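PDB 5FLG: 6-carboxyhexanoate--coa ligase from Bacillus subtilis, which belongs to the 6-carboxyhexanoate--CoA ligase family and binds phosphoaminophosphonic acid-adenylate ester, pimelic acid and magnesium. Local coordinates for residues R124-F129 against R228-D233. Numbering follows the deposited sequence.
Sequences RGAVLF and RVFFID. With ANP (phosphoaminophosphonic acid-adenylate ester), chain D.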
loop_
_atom_site.group_PDB
_atom_site.type_symbol
_atom_site.label_atom_id
_atom_site.label_comp_id
_atom_site.label_asym_id
_atom_site.label_seq_id
_atom_site.Cartn_x
_atom_site.Cartn_y
_atom_site.Cartn_z
ATOM N N ARG A 124 -15.465 -3.509 8.873
ATOM C CA ARG A 124 -14.061 -3.860 8.757
ATOM C C ARG A 124 -13.211 -3.308 9.897
ATOM O O ARG A 124 -12.081 -3.750 10.139
ATOM C CB ARG A 124 -13.539 -3.301 7.435
ATOM C CG ARG A 124 -14.199 -3.946 6.227
ATOM C CD ARG A 124 -14.273 -2.969 5.064
ATOM N NE ARG A 124 -14.553 -3.643 3.796
ATOM C CZ ARG A 124 -15.733 -4.168 3.457
ATOM N NH1 ARG A 124 -16.768 -4.125 4.294
ATOM N NH2 ARG A 124 -15.865 -4.775 2.284
ATOM N N GLY A 125 -13.753 -2.307 10.586
ATOM C CA GLY A 125 -13.134 -1.815 11.801
ATOM C C GLY A 125 -14.119 -1.989 12.928
ATOM O O GLY A 125 -14.737 -3.057 13.071
ATOM N N ALA A 126 -14.232 -0.945 13.751
ATOM C CA ALA A 126 -15.024 -1.001 14.950
ATOM C C ALA A 126 -16.216 -0.075 14.799
ATOM O O ALA A 126 -16.172 0.890 14.040
ATOM C CB ALA A 126 -14.204 -0.562 16.158
ATOM N N VAL A 127 -17.277 -0.440 15.492
ATOM C CA VAL A 127 -18.454 0.374 15.605
ATOM C C VAL A 127 -18.366 1.152 16.894
ATOM O O VAL A 127 -17.959 0.605 17.911
ATOM C CB VAL A 127 -19.694 -0.534 15.646
ATOM C CG1 VAL A 127 -20.942 0.286 15.983
ATOM C CG2 VAL A 127 -19.841 -1.264 14.310
ATOM N N LEU A 128 -18.818 2.402 16.864
ATOM C CA LEU A 128 -18.874 3.232 18.050
ATOM C C LEU A 128 -20.322 3.424 18.470
ATOM O O LEU A 128 -21.149 3.888 17.674
ATOM C CB LEU A 128 -18.250 4.610 17.772
ATOM C CG LEU A 128 -16.748 4.840 17.965
ATOM C CD1 LEU A 128 -15.908 3.800 17.255
ATOM C CD2 LEU A 128 -16.350 6.236 17.511
ATOM N N PHE A 129 -20.620 3.070 19.722
ATOM C CA PHE A 129 -21.966 2.980 20.172
ATOM C C PHE A 129 -22.160 3.952 21.349
ATOM O O PHE A 129 -21.551 3.824 22.410
ATOM C CB PHE A 129 -22.287 1.532 20.569
ATOM C CG PHE A 129 -23.754 1.199 20.518
ATOM C CD1 PHE A 129 -24.450 1.257 19.318
ATOM C CD2 PHE A 129 -24.462 0.932 21.681
ATOM C CE1 PHE A 129 -25.820 1.031 19.279
ATOM C CE2 PHE A 129 -25.830 0.710 21.645
ATOM C CZ PHE A 129 -26.513 0.760 20.439
ATOM N N ARG A 228 -16.619 -5.976 16.891
ATOM C CA ARG A 228 -15.791 -5.036 17.575
ATOM C C ARG A 228 -16.676 -3.795 17.813
ATOM O O ARG A 228 -16.920 -3.026 16.898
ATOM C CB ARG A 228 -14.577 -4.687 16.713
ATOM C CG ARG A 228 -13.345 -4.252 17.487
ATOM C CD ARG A 228 -12.791 -5.437 18.213
ATOM N NE ARG A 228 -11.428 -5.309 18.725
ATOM C CZ ARG A 228 -10.401 -6.033 18.301
ATOM N NH1 ARG A 228 -10.456 -6.672 17.125
ATOM N NH2 ARG A 228 -9.333 -6.145 19.059
ATOM N N VAL A 229 -17.079 -3.593 19.047
ATOM C CA VAL A 229 -17.901 -2.432 19.423
ATOM C C VAL A 229 -17.242 -1.708 20.587
ATOM O O VAL A 229 -16.860 -2.348 21.585
ATOM C CB VAL A 229 -19.308 -2.872 19.889
ATOM C CG1 VAL A 229 -20.158 -1.664 20.242
ATOM C CG2 VAL A 229 -19.996 -3.673 18.796
ATOM N N PHE A 230 -17.230 -0.367 20.502
ATOM C CA PHE A 230 -16.739 0.469 21.574
ATOM C C PHE A 230 -17.931 1.233 22.130
ATOM O O PHE A 230 -18.543 2.003 21.413
ATOM C CB PHE A 230 -15.715 1.506 21.061
ATOM C CG PHE A 230 -14.507 0.917 20.386
ATOM C CD1 PHE A 230 -14.103 -0.378 20.658
ATOM C CD2 PHE A 230 -13.717 1.693 19.570
ATOM C CE1 PHE A 230 -13.006 -0.921 20.005
ATOM C CE2 PHE A 230 -12.581 1.166 18.954
ATOM C CZ PHE A 230 -12.237 -0.158 19.173
ATOM N N PHE A 231 -18.191 1.067 23.408
ATOM C CA PHE A 231 -19.282 1.752 24.048
ATOM C C PHE A 231 -18.784 3.098 24.542
ATOM O O PHE A 231 -17.834 3.173 25.337
ATOM C CB PHE A 231 -19.805 0.896 25.190
ATOM C CG PHE A 231 -20.501 -0.364 24.736
ATOM C CD1 PHE A 231 -21.850 -0.358 24.447
ATOM C CD2 PHE A 231 -19.790 -1.556 24.569
ATOM C CE1 PHE A 231 -22.487 -1.511 24.030
ATOM C CE2 PHE A 231 -20.412 -2.708 24.126
ATOM C CZ PHE A 231 -21.764 -2.686 23.851
ATOM N N ILE A 232 -19.316 4.156 23.943
ATOM C CA ILE A 232 -18.804 5.520 24.132
ATOM C C ILE A 232 -19.690 6.392 25.030
ATOM O O ILE A 232 -20.916 6.418 24.891
ATOM C CB ILE A 232 -18.709 6.261 22.790
ATOM C CG1 ILE A 232 -17.870 5.460 21.813
ATOM C CG2 ILE A 232 -18.167 7.670 22.981
ATOM C CD1 ILE A 232 -16.411 5.332 22.192
ATOM N N ASP A 233 -19.045 7.086 25.958
ATOM C CA ASP A 233 -19.687 8.051 26.825
ATOM C C ASP A 233 -18.940 9.372 26.730
ATOM O O ASP A 233 -17.952 9.585 27.435
ATOM C CB ASP A 233 -19.640 7.581 28.271
ATOM C CG ASP A 233 -20.037 8.690 29.256
ATOM O OD1 ASP A 233 -20.315 9.827 28.806
ATOM O OD2 ASP A 233 -20.072 8.427 30.475
HETATM P PG ANP D . -6.833 -10.450 11.041
HETATM O O1G ANP D . -5.885 -10.722 9.906
HETATM O O2G ANP D . -7.716 -11.629 11.346
HETATM O O3G ANP D . -6.220 -9.892 12.284
HETATM P PB ANP D . -8.656 -8.137 11.438
HETATM O O1B ANP D . -7.638 -7.537 12.341
HETATM O O2B ANP D . -9.492 -7.351 10.498
HETATM N N3B ANP D . -7.852 -9.245 10.383
HETATM P PA ANP D . -9.456 -9.555 13.811
HETATM O O1A ANP D . -9.982 -10.900 14.013
HETATM O O2A ANP D . -8.097 -9.130 14.292
HETATM O O3A ANP D . -9.661 -9.080 12.288
HETATM O "O5'" ANP D . -10.576 -8.578 14.531
HETATM C "C5'" ANP D . -11.924 -8.951 14.571
HETATM C "C4'" ANP D . -12.795 -7.751 14.188
HETATM O "O4'" ANP D . -12.480 -6.656 15.057
HETATM C "C3'" ANP D . -12.524 -7.278 12.768
HETATM O "O3'" ANP D . -13.409 -7.886 11.836
HETATM C "C2'" ANP D . -12.822 -5.809 12.850
HETATM O "O2'" ANP D . -14.237 -5.626 12.792
HETATM C "C1'" ANP D . -12.350 -5.487 14.240
HETATM N N9 ANP D . -10.971 -4.991 14.165
HETATM C C8 ANP D . -9.816 -5.714 13.940
HETATM N N7 ANP D . -8.736 -4.903 14.029
HETATM C C5 ANP D . -9.210 -3.642 14.270
HETATM C C6 ANP D . -8.646 -2.292 14.435
HETATM N N6 ANP D . -7.334 -2.057 14.342
HETATM N N1 ANP D . -9.484 -1.263 14.692
HETATM C C2 ANP D . -10.807 -1.448 14.759
HETATM N N3 ANP D . -11.412 -2.646 14.691
HETATM C C4 ANP D . -10.671 -3.724 14.340
HETATM O O HOH W 1 -17.103 -3.931 14.314
#
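F129 and F231 lie side by side at the apolar centre, pointing the same way from two neighbouring parallel strands, with F129 CD2 3.9 Å from F231 CE1. The F129 ring swings over to this neighbour with CG anti to its backbone N (chi1 -156°), while its CB rests against V229 CG1; that methyl also sits over one face of the F231 ring, toward the rim. Helix 107-116 covers this side, A113 touching both phenylalanines. Across the sheet, L128 wedges between F230 and I232: its CD1 reaches F230 CD2 at 3.8 Å and its CG meets I232 CG1, with helix 238-247 packed beyond. Further along, A126 CB lies over a face of the F230 ring in a CH-pi contact, 3.9 Å from the ring centroid.

Between these two apolar layers runs a ladder of four backbone bonds, V127 N to R228 O, F230 N to V127 O, F129 N to F230 O and I232 N to F129 O, the last the shortest at 2.7 Å. Strand 127-130 thereby joins strand 227-232 inside the mixed sheet, whose next strand, 188-194, bonds to V229 and F231.

At the polar end the loop 124-126 draws away from R228, and ANP binds there. Its ribose O2' donates to G125 O at 2.6 Å, and R228 NH1 gives a 2.9 Å bond to O4', reaching it through a chain bent at chi2 (70°). A water within hydrogen-bonding distance of G125 O (2.8 Å) and R228 O (2.7 Å) bridges the diverging backbones. E191 forms a salt bridge with R228 NE and Y204 accepts from NH2, so the guanidinium is held on three nitrogens. Backbone bonds thus set the register of the strand pair and apolar packing buries both its faces, while backbone carbonyl and arginine at its end hold the ribose at two oxygens, O2' and O4', probably setting its orientation in the pocket.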